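Local atomic coordinates of aminoacyl-tRNA synthetase (Cryptosporidium parvum, PDB entry 5F9Z), a protein that probably attaches proline to its cognate tRNA in an ATP-dependent reaction, as a class II prolyl-tRNA synthetase, here with halofuginone and an ATP analogue bound. Residues Met187-Leu192 and Ile223-Glu228; Gly292-Pro297 and Glu402-Arg407; Val359-Glu364 and Val375-Arg380. One frame throughout, in Å; residues are numbered along the deposited sequence.

Interaction 1: residues Met187-Leu192 and Ile223-Glu228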
ATOM      1  N   MET A 187       8.634   1.322  19.550  1.00 28.62           N
ATOM      2  CA  MET A 187       8.915   1.824  18.209  1.00 28.24           C
ATOM      3  C   MET A 187       8.254   0.955  17.147  1.00 27.37           C
ATOM      4  O   MET A 187       7.793   1.465  16.117  1.00 26.59           O
ATOM      5  CB  MET A 187      10.427   1.893  17.985  1.00 30.60           C
ATOM      6  CG  MET A 187      10.837   2.507  16.659  1.00 31.13           C
ATOM      7  SD  MET A 187      10.462   4.265  16.571  1.00 32.80           S
ATOM      8  CE  MET A 187      10.939   4.624  14.888  1.00 32.34           C
ATOM      9  N   VAL A 188       8.195  -0.359  17.378  1.00 27.19           N
ATOM     10  CA  VAL A 188       7.544  -1.260  16.430  1.00 26.12           C
ATOM     11  C   VAL A 188       6.058  -0.935  16.325  1.00 27.54           C
ATOM     12  O   VAL A 188       5.505  -0.824  15.225  1.00 28.58           O
ATOM     13  CB  VAL A 188       7.770  -2.727  16.838  1.00 24.46           C
ATOM     14  CG1 VAL A 188       7.005  -3.662  15.913  1.00 23.66           C
ATOM     15  CG2 VAL A 188       9.251  -3.060  16.831  1.00 23.28           C
ATOM     16  N   ASP A 189       5.394  -0.777  17.472  1.00 28.05           N
ATOM     17  CA  ASP A 189       3.967  -0.471  17.469  1.00 27.48           C
ATOM     18  C   ASP A 189       3.689   0.918  16.907  1.00 27.69           C
ATOM     19  O   ASP A 189       2.660   1.126  16.254  1.00 27.34           O
ATOM     20  CB  ASP A 189       3.401  -0.590  18.884  1.00 27.82           C
ATOM     21  CG  ASP A 189       3.488  -1.997  19.430  1.00 29.78           C
ATOM     22  OD1 ASP A 189       3.398  -2.948  18.628  1.00 30.22           O
ATOM     23  OD2 ASP A 189       3.646  -2.151  20.658  1.00 31.09           O
ATOM     24  N   ILE A 190       4.584   1.876  17.155  1.00 28.10           N
ATOM     25  CA  ILE A 190       4.392   3.230  16.639  1.00 26.91           C
ATOM     26  C   ILE A 190       4.409   3.223  15.115  1.00 25.90           C
ATOM     27  O   ILE A 190       3.555   3.836  14.464  1.00 26.52           O
ATOM     28  CB  ILE A 190       5.461   4.177  17.214  1.00 26.86           C
ATOM     29  CG1 ILE A 190       5.083   4.613  18.631  1.00 27.83           C
ATOM     30  CG2 ILE A 190       5.656   5.385  16.308  1.00 25.51           C
ATOM     31  CD1 ILE A 190       6.160   5.411  19.334  1.00 27.79           C
ATOM     32  N   ILE A 191       5.379   2.523  14.524  1.00 25.92           N
ATOM     33  CA  ILE A 191       5.487   2.489  13.070  1.00 24.84           C
ATOM     34  C   ILE A 191       4.317   1.726  12.461  1.00 26.39           C
ATOM     35  O   ILE A 191       3.787   2.110  11.412  1.00 27.95           O
ATOM     36  CB  ILE A 191       6.839   1.887  12.649  1.00 24.83           C
ATOM     37  CG1 ILE A 191       7.990   2.773  13.130  1.00 25.37           C
ATOM     38  CG2 ILE A 191       6.902   1.726  11.145  1.00 23.48           C
ATOM     39  CD1 ILE A 191       7.989   4.158  12.515  1.00 23.67           C
ATOM     40  N   LEU A 192       3.890   0.640  13.111  1.00 25.54           N
ATOM     41  CA  LEU A 192       2.774  -0.143  12.588  1.00 25.97           C
ATOM     42  C   LEU A 192       1.500   0.689  12.521  1.00 26.70           C
ATOM     43  O   LEU A 192       0.744   0.603  11.546  1.00 26.84           O
ATOM     44  CB  LEU A 192       2.555  -1.389  13.445  1.00 26.83           C
ATOM     45  CG  LEU A 192       1.499  -2.364  12.923  1.00 26.46           C
ATOM     46  CD1 LEU A 192       1.952  -2.985  11.611  1.00 26.09           C
ATOM     47  CD2 LEU A 192       1.191  -3.438  13.952  1.00 29.41           C
ATOM     48  N   ILE A 223       9.865 -10.554  16.933  1.00 31.50           N
ATOM     49  CA  ILE A 223       8.440 -10.336  16.714  1.00 31.04           C
ATOM     50  C   ILE A 223       8.268  -9.553  15.422  1.00 32.34           C
ATOM     51  O   ILE A 223       8.893  -8.503  15.240  1.00 33.97           O
ATOM     52  CB  ILE A 223       7.787  -9.580  17.889  1.00 30.78           C
ATOM     53  CG1 ILE A 223       7.970 -10.353  19.196  1.00 31.96           C
ATOM     54  CG2 ILE A 223       6.310  -9.337  17.612  1.00 29.97           C
ATOM     55  CD1 ILE A 223       7.411  -9.640  20.407  1.00 31.49           C
ATOM     56  N   THR A 224       7.425 -10.063  14.527  1.00 31.17           N
ATOM     57  CA  THR A 224       7.092  -9.385  13.279  1.00 28.08           C
ATOM     58  C   THR A 224       5.613  -9.030  13.306  1.00 28.10           C
ATOM     59  O   THR A 224       4.755  -9.918  13.252  1.00 29.27           O
ATOM     60  CB  THR A 224       7.420 -10.251  12.063  1.00 26.92           C
ATOM     61  OG1 THR A 224       8.838 -10.430  11.968  1.00 28.59           O
ATOM     62  CG2 THR A 224       6.910  -9.593  10.790  1.00 24.10           C
ATOM     63  N   LYS A 225       5.317  -7.739  13.402  1.00 27.16           N
ATOM     64  CA  LYS A 225       3.958  -7.239  13.290  1.00 27.96           C
ATOM     65  C   LYS A 225       3.737  -6.693  11.885  1.00 28.94           C
ATOM     66  O   LYS A 225       4.672  -6.230  11.227  1.00 30.19           O
ATOM     67  CB  LYS A 225       3.686  -6.158  14.336  1.00 28.40           C
ATOM     68  CG  LYS A 225       3.841  -6.650  15.766  1.00 30.16           C
ATOM     69  CD  LYS A 225       3.394  -5.610  16.774  1.00 31.04           C
ATOM     70  CE  LYS A 225       3.438  -6.171  18.187  1.00 31.83           C
ATOM     71  NZ  LYS A 225       2.944  -5.191  19.194  1.00 32.51           N
ATOM     72  N   SER A 226       2.492  -6.762  11.423  1.00 28.47           N
ATOM     73  CA  SER A 226       2.191  -6.383  10.053  1.00 28.00           C
ATOM     74  C   SER A 226       0.760  -5.875   9.958  1.00 27.28           C
ATOM     75  O   SER A 226      -0.034  -6.000  10.893  1.00 29.75           O
ATOM     76  CB  SER A 226       2.393  -7.559   9.093  1.00 28.46           C
ATOM     77  OG  SER A 226       1.411  -8.557   9.309  1.00 30.06           O
ATOM     78  N   ILE A 227       0.451  -5.288   8.807  1.00 24.63           N
ATOM     79  CA  ILE A 227      -0.913  -4.950   8.420  1.00 23.89           C
ATOM     80  C   ILE A 227      -1.238  -5.771   7.180  1.00 24.46           C
ATOM     81  O   ILE A 227      -0.502  -5.725   6.186  1.00 21.81           O
ATOM     82  CB  ILE A 227      -1.085  -3.446   8.156  1.00 23.57           C
ATOM     83  CG1 ILE A 227       0.099  -2.890   7.364  1.00 23.83           C
ATOM     84  CG2 ILE A 227      -1.237  -2.690   9.463  1.00 23.16           C
ATOM     85  CD1 ILE A 227      -0.089  -1.454   6.923  1.00 23.68           C
ATOM     86  N   GLU A 228      -2.322  -6.535   7.245  1.00 27.94           N
ATOM     87  CA  GLU A 228      -2.712  -7.427   6.162  1.00 29.27           C
ATOM     88  C   GLU A 228      -3.871  -6.822   5.383  1.00 29.39           C
ATOM     89  O   GLU A 228      -4.896  -6.455   5.967  1.00 29.65           O
ATOM     90  CB  GLU A 228      -3.105  -8.804   6.701  1.00 32.83           C
ATOM     91  CG  GLU A 228      -1.992  -9.543   7.431  1.00 35.69           C
ATOM     92  CD  GLU A 228      -0.809  -9.860   6.537  1.00 37.22           C
ATOM     93  OE1 GLU A 228       0.314  -9.420   6.857  1.00 37.40           O
ATOM     94  OE2 GLU A 228      -1.002 -10.547   5.512  1.00 38.85           O
TER
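In the class II synthetase catalytic core, helix 181-202 packs against the antiparallel sheet beside the active site, and Val188, Asp189 and Leu192 on one side of it meet Lys225 and Ile227 of strand 223-231. The short axes of the two segments run nearly parallel, 10° apart, with a closest approach of 9.0 Å. Leu192 and Lys225 make up most of the contact between them. With CG anti to the backbone N (chi1 -174°), the isobutyl group of Leu192 reaches the strand. Its CD1 lies 3.5 Å from Ser226 C, over the backbone. The same methyl is 3.9 Å from CG2 of Ile227. The other, CD2, rests 3.7 Å from Lys225 CB. The lysine side chain crosses that of Leu192 at about a right angle and runs on, fully extended beyond CG, past Val188, whose CG1 is 4.2 Å from Lys225 CD. At its end NZ forms a salt bridge with Asp189 OD1; the modelled separation of 2.4 Å is very short and its exact value doubtful. Helix over sheet is the usual layering of this catalytic fold, and here the strand's side chains alternate between the two sides: Lys225 and Ile227 face the helix, Ser226 the other way, its side chain about 6 Å from the bound ATP analogue. On that side Ser226 OG donates to Glu228 OE1 over 2.8 Å, meeting the oxygen on its anti side, and the same carboxylate oxygen forms a salt bridge with Lys212. Back on the helix, the carbonyl oxygen of Val188 accepts a hydrogen bond from Ser243 OG of the adjacent strand 236-247.

Interaction 2: residues Gly292-Pro297 and Glu402-Arg407; sequences GLVLPP and EEFQNR
Phe404 and Gln405, neighbours on helix 393-417, reach Val294, Pro296 and Pro297 of the linker that runs from the catalytic core helix 278-287 to strand 304-308 of the anticodon-binding domain. The contact is chiefly apolar packing of this linker on a long helix. The Phe404 ring, its CG anti to the backbone N (chi1 -158°), projects from the helix to the linker and is touched in several directions. Val294 approaches at the ring edge, near its plane, with CG1 4.2 Å from Phe404 CE1. Pro297 crosses the phenylalanine side chain at a slant: its CD lies 3.7 Å from Phe404 CD1, and its CG drops onto the root of the side chain, 3.6 Å from Phe404 CB. The Leu295 carbonyl oxygen also comes near CE1 obliquely. Gln405, one residue on, meets both prolines. Its chain, bent at chi2 (86°), turns the amide to the linker, so that OE1 sits 3.3 Å from Pro296 CB. The proline nitrogen of Pro297 carries no hydrogen to offer this oxygen, which instead accepts a weak hydrogen bond from Lys298 N, just beyond the segment. At the other end of the amide Gln405 NE2 donates to Leu202 O of the catalytic core, the two bonds together setting which way the amide is turned. Gln405 OE1 lies 3.1 Å from Pro297 CD.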
ATOM      1  N   GLY A 292     -12.608   2.528 -14.511  1.00 29.82           N
ATOM      2  CA  GLY A 292     -11.190   2.786 -14.375  1.00 29.28           C
ATOM      3  C   GLY A 292     -10.780   3.070 -12.946  1.00 28.11           C
ATOM      4  O   GLY A 292     -11.337   2.496 -12.007  1.00 29.36           O
ATOM      5  N   LEU A 293      -9.810   3.962 -12.773  1.00 27.08           N
ATOM      6  CA  LEU A 293      -9.322   4.294 -11.444  1.00 26.55           C
ATOM      7  C   LEU A 293     -10.399   4.982 -10.615  1.00 24.86           C
ATOM      8  O   LEU A 293     -11.246   5.715 -11.131  1.00 24.96           O
ATOM      9  CB  LEU A 293      -8.101   5.209 -11.530  1.00 27.39           C
ATOM     10  CG  LEU A 293      -6.745   4.623 -11.911  1.00 27.09           C
ATOM     11  CD1 LEU A 293      -5.734   5.746 -12.017  1.00 22.29           C
ATOM     12  CD2 LEU A 293      -6.297   3.601 -10.881  1.00 28.65           C
ATOM     13  N   VAL A 294     -10.358   4.726  -9.312  1.00 24.41           N
ATOM     14  CA  VAL A 294     -11.067   5.518  -8.315  1.00 24.89           C
ATOM     15  C   VAL A 294     -10.037   5.860  -7.250  1.00 26.09           C
ATOM     16  O   VAL A 294      -9.588   4.979  -6.509  1.00 25.88           O
ATOM     17  CB  VAL A 294     -12.265   4.779  -7.705  1.00 24.18           C
ATOM     18  CG1 VAL A 294     -12.850   5.586  -6.559  1.00 22.48           C
ATOM     19  CG2 VAL A 294     -13.323   4.517  -8.767  1.00 24.67           C
ATOM     20  N   LEU A 295      -9.645   7.123  -7.188  1.00 26.85           N
ATOM     21  CA  LEU A 295      -8.561   7.468  -6.291  1.00 26.88           C
ATOM     22  C   LEU A 295      -9.077   8.238  -5.085  1.00 26.94           C
ATOM     23  O   LEU A 295      -9.979   9.073  -5.223  1.00 28.11           O
ATOM     24  CB  LEU A 295      -7.503   8.309  -7.014  1.00 26.37           C
ATOM     25  CG  LEU A 295      -6.884   7.648  -8.247  1.00 28.26           C
ATOM     26  CD1 LEU A 295      -5.972   8.615  -8.980  1.00 29.58           C
ATOM     27  CD2 LEU A 295      -6.128   6.389  -7.854  1.00 28.53           C
ATOM     28  N   PRO A 296      -8.545   7.969  -3.897  1.00 25.93           N
ATOM     29  CA  PRO A 296      -8.864   8.801  -2.738  1.00 25.29           C
ATOM     30  C   PRO A 296      -8.425  10.232  -2.980  1.00 25.70           C
ATOM     31  O   PRO A 296      -7.355  10.468  -3.562  1.00 26.91           O
ATOM     32  CB  PRO A 296      -8.056   8.152  -1.602  1.00 25.77           C
ATOM     33  CG  PRO A 296      -7.822   6.751  -2.054  1.00 25.33           C
ATOM     34  CD  PRO A 296      -7.683   6.829  -3.543  1.00 25.65           C
ATOM     35  N   PRO A 297      -9.230  11.213  -2.567  1.00 25.15           N
ATOM     36  CA  PRO A 297      -8.849  12.619  -2.787  1.00 23.95           C
ATOM     37  C   PRO A 297      -7.503  12.998  -2.189  1.00 23.28           C
ATOM     38  O   PRO A 297      -6.879  13.951  -2.671  1.00 24.39           O
ATOM     39  CB  PRO A 297      -9.993  13.397  -2.123  1.00 24.26           C
ATOM     40  CG  PRO A 297     -11.157  12.474  -2.199  1.00 26.27           C
ATOM     41  CD  PRO A 297     -10.599  11.087  -2.038  1.00 26.37           C
ATOM     42  N   GLU A 402     -13.745  15.455   1.328  1.00 25.85           N
ATOM     43  CA  GLU A 402     -13.753  14.809   2.636  1.00 29.95           C
ATOM     44  C   GLU A 402     -14.770  13.675   2.675  1.00 30.12           C
ATOM     45  O   GLU A 402     -14.474  12.570   3.147  1.00 26.57           O
ATOM     46  CB  GLU A 402     -14.054  15.844   3.720  1.00 37.69           C
ATOM     47  CG  GLU A 402     -14.129  15.286   5.130  1.00 45.56           C
ATOM     48  CD  GLU A 402     -12.807  15.367   5.862  1.00 52.24           C
ATOM     49  OE1 GLU A 402     -11.815  15.820   5.251  1.00 54.34           O
ATOM     50  OE2 GLU A 402     -12.760  14.985   7.051  1.00 55.10           O
ATOM     51  N   GLU A 403     -15.982  13.934   2.177  1.00 31.28           N
ATOM     52  CA  GLU A 403     -17.000  12.890   2.111  1.00 30.88           C
ATOM     53  C   GLU A 403     -16.585  11.781   1.154  1.00 29.31           C
ATOM     54  O   GLU A 403     -16.854  10.600   1.405  1.00 30.20           O
ATOM     55  CB  GLU A 403     -18.338  13.495   1.686  1.00 30.33           C
ATOM     56  CG  GLU A 403     -19.496  12.514   1.689  1.00 29.82           C
ATOM     57  CD  GLU A 403     -20.721  13.059   0.982  1.00 30.10           C
ATOM     58  OE1 GLU A 403     -21.617  12.258   0.643  1.00 29.91           O
ATOM     59  OE2 GLU A 403     -20.786  14.287   0.760  1.00 30.61           O
ATOM     60  N   PHE A 404     -15.936  12.146   0.046  1.00 27.52           N
ATOM     61  CA  PHE A 404     -15.416  11.152  -0.890  1.00 27.45           C
ATOM     62  C   PHE A 404     -14.446  10.205  -0.191  1.00 27.86           C
ATOM     63  O   PHE A 404     -14.550   8.980  -0.322  1.00 27.97           O
ATOM     64  CB  PHE A 404     -14.732  11.863  -2.060  1.00 28.18           C
ATOM     65  CG  PHE A 404     -14.610  11.030  -3.309  1.00 28.95           C
ATOM     66  CD1 PHE A 404     -13.823   9.890  -3.334  1.00 28.51           C
ATOM     67  CD2 PHE A 404     -15.257  11.413  -4.473  1.00 28.56           C
ATOM     68  CE1 PHE A 404     -13.706   9.135  -4.487  1.00 27.73           C
ATOM     69  CE2 PHE A 404     -15.140  10.664  -5.628  1.00 28.71           C
ATOM     70  CZ  PHE A 404     -14.364   9.524  -5.634  1.00 28.71           C
ATOM     71  N   GLN A 405     -13.494  10.765   0.561  1.00 26.05           N
ATOM     72  CA  GLN A 405     -12.500   9.951   1.254  1.00 23.13           C
ATOM     73  C   GLN A 405     -13.160   9.004   2.249  1.00 23.36           C
ATOM     74  O   GLN A 405     -12.829   7.814   2.307  1.00 23.43           O
ATOM     75  CB  GLN A 405     -11.492  10.859   1.961  1.00 21.00           C
ATOM     76  CG  GLN A 405     -10.357  10.126   2.655  1.00 20.11           C
ATOM     77  CD  GLN A 405      -9.198   9.829   1.724  1.00 22.08           C
ATOM     78  OE1 GLN A 405      -9.095  10.403   0.642  1.00 23.95           O
ATOM     79  NE2 GLN A 405      -8.315   8.930   2.146  1.00 20.49           N
ATOM     80  N   ASN A 406     -14.100   9.518   3.045  1.00 24.15           N
ATOM     81  CA  ASN A 406     -14.768   8.683   4.038  1.00 26.60           C
ATOM     82  C   ASN A 406     -15.599   7.589   3.378  1.00 26.82           C
ATOM     83  O   ASN A 406     -15.663   6.461   3.881  1.00 27.93           O
ATOM     84  CB  ASN A 406     -15.638   9.550   4.948  1.00 27.31           C
ATOM     85  CG  ASN A 406     -16.517   8.730   5.873  1.00 29.12           C
ATOM     86  OD1 ASN A 406     -16.062   8.238   6.906  1.00 32.02           O
ATOM     87  ND2 ASN A 406     -17.784   8.581   5.506  1.00 27.32           N
ATOM     88  N   ARG A 407     -16.237   7.901   2.247  1.00 26.23           N
ATOM     89  CA  ARG A 407     -17.085   6.918   1.580  1.00 26.17           C
ATOM     90  C   ARG A 407     -16.264   5.765   1.015  1.00 25.24           C
ATOM     91  O   ARG A 407     -16.694   4.607   1.073  1.00 25.00           O
ATOM     92  CB  ARG A 407     -17.898   7.595   0.475  1.00 27.83           C
ATOM     93  CG  ARG A 407     -18.760   6.643  -0.338  1.00 30.06           C
ATOM     94  CD  ARG A 407     -19.634   7.385  -1.341  1.00 29.46           C
ATOM     95  NE  ARG A 407     -18.854   8.199  -2.269  1.00 29.06           N
ATOM     96  CZ  ARG A 407     -18.741   9.521  -2.192  1.00 30.14           C
ATOM     97  NH1 ARG A 407     -19.360  10.187  -1.226  1.00 30.19           N
ATOM     98  NH2 ARG A 407     -18.009  10.179  -3.082  1.00 30.05           N
TER

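Interaction 3: residues Val359-Glu364 and Val375-Arg380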
ATOM      1  N   VAL A 359     -10.140  11.014 -11.488  1.00 21.11           N
ATOM      2  CA  VAL A 359     -10.332  12.346 -10.925  1.00 20.94           C
ATOM      3  C   VAL A 359     -11.609  12.357 -10.096  1.00 20.32           C
ATOM      4  O   VAL A 359     -12.673  11.930 -10.562  1.00 18.55           O
ATOM      5  CB  VAL A 359     -10.374  13.404 -12.036  1.00 22.91           C
ATOM      6  CG1 VAL A 359     -10.655  14.778 -11.447  1.00 21.66           C
ATOM      7  CG2 VAL A 359      -9.062  13.412 -12.807  1.00 21.95           C
ATOM      8  N   CYS A 360     -11.504  12.853  -8.860  1.00 21.87           N
ATOM      9  CA  CYS A 360     -12.597  12.724  -7.899  1.00 21.66           C
ATOM     10  C   CYS A 360     -13.852  13.445  -8.374  1.00 22.40           C
ATOM     11  O   CYS A 360     -14.954  12.886  -8.341  1.00 25.21           O
ATOM     12  CB  CYS A 360     -12.155  13.259  -6.538  1.00 21.32           C
ATOM     13  SG  CYS A 360     -10.616  12.544  -5.935  1.00 23.10           S
ATOM     14  N   LEU A 361     -13.709  14.694  -8.807  1.00 21.34           N
ATOM     15  CA  LEU A 361     -14.842  15.506  -9.224  1.00 22.89           C
ATOM     16  C   LEU A 361     -14.547  16.141 -10.573  1.00 26.38           C
ATOM     17  O   LEU A 361     -13.406  16.522 -10.853  1.00 28.23           O
ATOM     18  CB  LEU A 361     -15.149  16.605  -8.196  1.00 22.02           C
ATOM     19  CG  LEU A 361     -15.289  16.203  -6.726  1.00 21.12           C
ATOM     20  CD1 LEU A 361     -15.359  17.441  -5.846  1.00 17.61           C
ATOM     21  CD2 LEU A 361     -16.514  15.326  -6.518  1.00 21.04           C
ATOM     22  N   ARG A 362     -15.574  16.252 -11.408  1.00 27.87           N
ATOM     23  CA  ARG A 362     -15.480  17.011 -12.644  1.00 29.11           C
ATOM     24  C   ARG A 362     -16.501  18.139 -12.614  1.00 29.54           C
ATOM     25  O   ARG A 362     -17.630  17.958 -12.148  1.00 29.28           O
ATOM     26  CB  ARG A 362     -15.689  16.128 -13.884  1.00 28.12           C
ATOM     27  CG  ARG A 362     -17.108  15.648 -14.129  1.00 29.77           C
ATOM     28  CD  ARG A 362     -17.314  15.383 -15.612  1.00 31.02           C
ATOM     29  NE  ARG A 362     -18.544  14.651 -15.895  1.00 31.39           N
ATOM     30  CZ  ARG A 362     -18.610  13.330 -16.024  1.00 33.31           C
ATOM     31  NH1 ARG A 362     -17.514  12.595 -15.892  1.00 35.02           N
ATOM     32  NH2 ARG A 362     -19.770  12.742 -16.285  1.00 33.43           N
ATOM     33  N   PHE A 363     -16.086  19.309 -13.087  1.00 30.12           N
ATOM     34  CA  PHE A 363     -16.946  20.482 -13.162  1.00 29.12           C
ATOM     35  C   PHE A 363     -17.331  20.704 -14.617  1.00 29.82           C
ATOM     36  O   PHE A 363     -16.460  20.910 -15.468  1.00 30.18           O
ATOM     37  CB  PHE A 363     -16.250  21.724 -12.601  1.00 28.76           C
ATOM     38  CG  PHE A 363     -16.067  21.707 -11.106  1.00 27.94           C
ATOM     39  CD1 PHE A 363     -16.531  20.651 -10.339  1.00 27.20           C
ATOM     40  CD2 PHE A 363     -15.439  22.764 -10.468  1.00 26.67           C
ATOM     41  CE1 PHE A 363     -16.359  20.644  -8.967  1.00 25.80           C
ATOM     42  CE2 PHE A 363     -15.268  22.766  -9.098  1.00 25.25           C
ATOM     43  CZ  PHE A 363     -15.728  21.704  -8.347  1.00 24.95           C
ATOM     44  N   GLU A 364     -18.627  20.652 -14.900  1.00 30.72           N
ATOM     45  CA  GLU A 364     -19.154  20.944 -16.225  1.00 31.32           C
ATOM     46  C   GLU A 364     -19.623  22.394 -16.243  1.00 31.59           C
ATOM     47  O   GLU A 364     -20.529  22.765 -15.488  1.00 34.04           O
ATOM     48  CB  GLU A 364     -20.294  19.991 -16.579  1.00 31.71           C
ATOM     49  CG  GLU A 364     -19.902  18.524 -16.506  1.00 31.98           C
ATOM     50  CD  GLU A 364     -21.061  17.591 -16.787  1.00 35.22           C
ATOM     51  OE1 GLU A 364     -22.185  18.086 -17.019  1.00 37.70           O
ATOM     52  OE2 GLU A 364     -20.848  16.360 -16.777  1.00 36.10           O
ATOM     53  N   VAL A 375     -21.745  25.727 -10.904  1.00 33.37           N
ATOM     54  CA  VAL A 375     -21.025  24.691 -11.635  1.00 33.58           C
ATOM     55  C   VAL A 375     -21.727  23.356 -11.431  1.00 33.66           C
ATOM     56  O   VAL A 375     -22.261  23.082 -10.350  1.00 32.02           O
ATOM     57  CB  VAL A 375     -19.545  24.598 -11.205  1.00 32.92           C
ATOM     58  CG1 VAL A 375     -18.779  25.839 -11.643  1.00 33.82           C
ATOM     59  CG2 VAL A 375     -19.438  24.400  -9.705  1.00 33.84           C
ATOM     60  N   ARG A 376     -21.730  22.534 -12.476  1.00 33.01           N
ATOM     61  CA  ARG A 376     -22.273  21.184 -12.412  1.00 33.14           C
ATOM     62  C   ARG A 376     -21.176  20.231 -11.952  1.00 30.83           C
ATOM     63  O   ARG A 376     -20.168  20.057 -12.645  1.00 29.67           O
ATOM     64  CB  ARG A 376     -22.828  20.759 -13.770  1.00 35.57           C
ATOM     65  CG  ARG A 376     -23.177  19.281 -13.869  1.00 36.63           C
ATOM     66  CD  ARG A 376     -24.195  18.872 -12.815  1.00 36.96           C
ATOM     67  NE  ARG A 376     -25.439  19.628 -12.929  1.00 38.87           N
ATOM     68  CZ  ARG A 376     -26.464  19.271 -13.695  1.00 40.26           C
ATOM     69  NH1 ARG A 376     -26.396  18.165 -14.423  1.00 40.63           N
ATOM     70  NH2 ARG A 376     -27.556  20.021 -13.734  1.00 41.06           N
ATOM     71  N   VAL A 377     -21.373  19.618 -10.790  1.00 31.76           N
ATOM     72  CA  VAL A 377     -20.399  18.706 -10.203  1.00 30.31           C
ATOM     73  C   VAL A 377     -20.887  17.279 -10.400  1.00 30.33           C
ATOM     74  O   VAL A 377     -22.044  16.961 -10.095  1.00 31.55           O
ATOM     75  CB  VAL A 377     -20.183  19.009  -8.710  1.00 28.64           C
ATOM     76  CG1 VAL A 377     -19.095  18.113  -8.139  1.00 27.54           C
ATOM     77  CG2 VAL A 377     -19.842  20.478  -8.510  1.00 27.64           C
ATOM     78  N   VAL A 378     -20.009  16.420 -10.911  1.00 28.50           N
ATOM     79  CA  VAL A 378     -20.281  14.995 -11.054  1.00 26.55           C
ATOM     80  C   VAL A 378     -19.228  14.245 -10.250  1.00 26.28           C
ATOM     81  O   VAL A 378     -18.025  14.428 -10.471  1.00 27.27           O
ATOM     82  CB  VAL A 378     -20.270  14.550 -12.525  1.00 26.72           C
ATOM     83  CG1 VAL A 378     -20.633  13.075 -12.633  1.00 27.19           C
ATOM     84  CG2 VAL A 378     -21.225  15.400 -13.347  1.00 23.24           C
ATOM     85  N   VAL A 379     -19.679  13.410  -9.321  1.00 26.44           N
ATOM     86  CA  VAL A 379     -18.790  12.656  -8.446  1.00 24.78           C
ATOM     87  C   VAL A 379     -18.372  11.373  -9.151  1.00 25.29           C
ATOM     88  O   VAL A 379     -19.189  10.702  -9.792  1.00 27.40           O
ATOM     89  CB  VAL A 379     -19.472  12.366  -7.096  1.00 24.07           C
ATOM     90  CG1 VAL A 379     -18.487  11.741  -6.124  1.00 21.81           C
ATOM     91  CG2 VAL A 379     -20.055  13.646  -6.517  1.00 23.38           C
ATOM     92  N   ARG A 380     -17.088  11.027  -9.026  1.00 23.41           N
ATOM     93  CA  ARG A 380     -16.516   9.952  -9.831  1.00 23.64           C
ATOM     94  C   ARG A 380     -17.065   8.585  -9.435  1.00 25.71           C
ATOM     95  O   ARG A 380     -17.473   7.798 -10.297  1.00 25.54           O
ATOM     96  CB  ARG A 380     -14.991   9.972  -9.709  1.00 21.87           C
ATOM     97  CG  ARG A 380     -14.294   8.722 -10.222  1.00 22.65           C
ATOM     98  CD  ARG A 380     -14.503   8.523 -11.715  1.00 26.64           C
ATOM     99  NE  ARG A 380     -13.812   7.329 -12.195  1.00 28.32           N
ATOM    100  CZ  ARG A 380     -14.314   6.101 -12.137  1.00 29.08           C
ATOM    101  NH1 ARG A 380     -15.520   5.898 -11.620  1.00 28.89           N
ATOM    102  NH2 ARG A 380     -13.611   5.074 -12.594  1.00 29.57           N
TER
HETATM  103  O   HOH W   1     -24.116  16.388 -15.694  1.00 41.82           O
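Val378 CG1 lies over one face of the Arg362 guanidinium, 3.7 Å above its plane and offset to the rim, while the carboxylate of Glu364 meets the edge in plane. These groups belong to an antiparallel pair of neighbouring strands, 361-365 and 374-379, in the mixed sheet of the anticodon-binding domain. Arg362 NE donates to the anti lone pair of Glu364 OE2 over 3.0 Å. Arg362 also makes a cation-pi contact with Tyr351. The Phe363 ring has Val375 CG2 over one face and Val377 CG2 obliquely 3.5 Å from its CE1. Leu361, Phe363, Val377 and Val379 lie on one side, where helix 393-417 covers Phe363 and Val379; Arg362, Glu364, Arg376 and Val378 lie on the other. Arg362 and Val378 form a hydrogen-bonded pair, joined through N and O both ways. Glu364 N donates almost straight (169°) to Arg376 O over 2.8 Å. Elsewhere Arg362 NH1 has a salt bridge to Glu355, and Arg376 NE one to Asp387. Just past the bridged pairs, Arg380 N donates to Cys360 O, and its NE donates to Glu355 O. One water joins the strands at the side chains, donating to Glu364 OE1 at 2.9 Å and accepting from Arg376 NH1 at 3.2 Å.

How the interactions relate
Along the chain interaction 1 closes before interaction 2 opens, and interaction 3 is nested within the loop that interaction 2 closes. Interaction 1 belongs to the catalytic core, its centre about 38 Å from that of interaction 3 in the anticodon-binding domain, the two on opposite sides of the chain's centre. Interaction 2 lies about 26 Å from the first, centre to centre, and about 12 Å from the third, which it touches: Phe404 CE2 approaches Cys360 O at 3.5 Å, and Arg380 NH2 comes within 2.9 Å of Leu293 O. Helix 393-417 thus packs on both the interdomain linker and the sheet, so that interactions 2 and 3 form one continuous region.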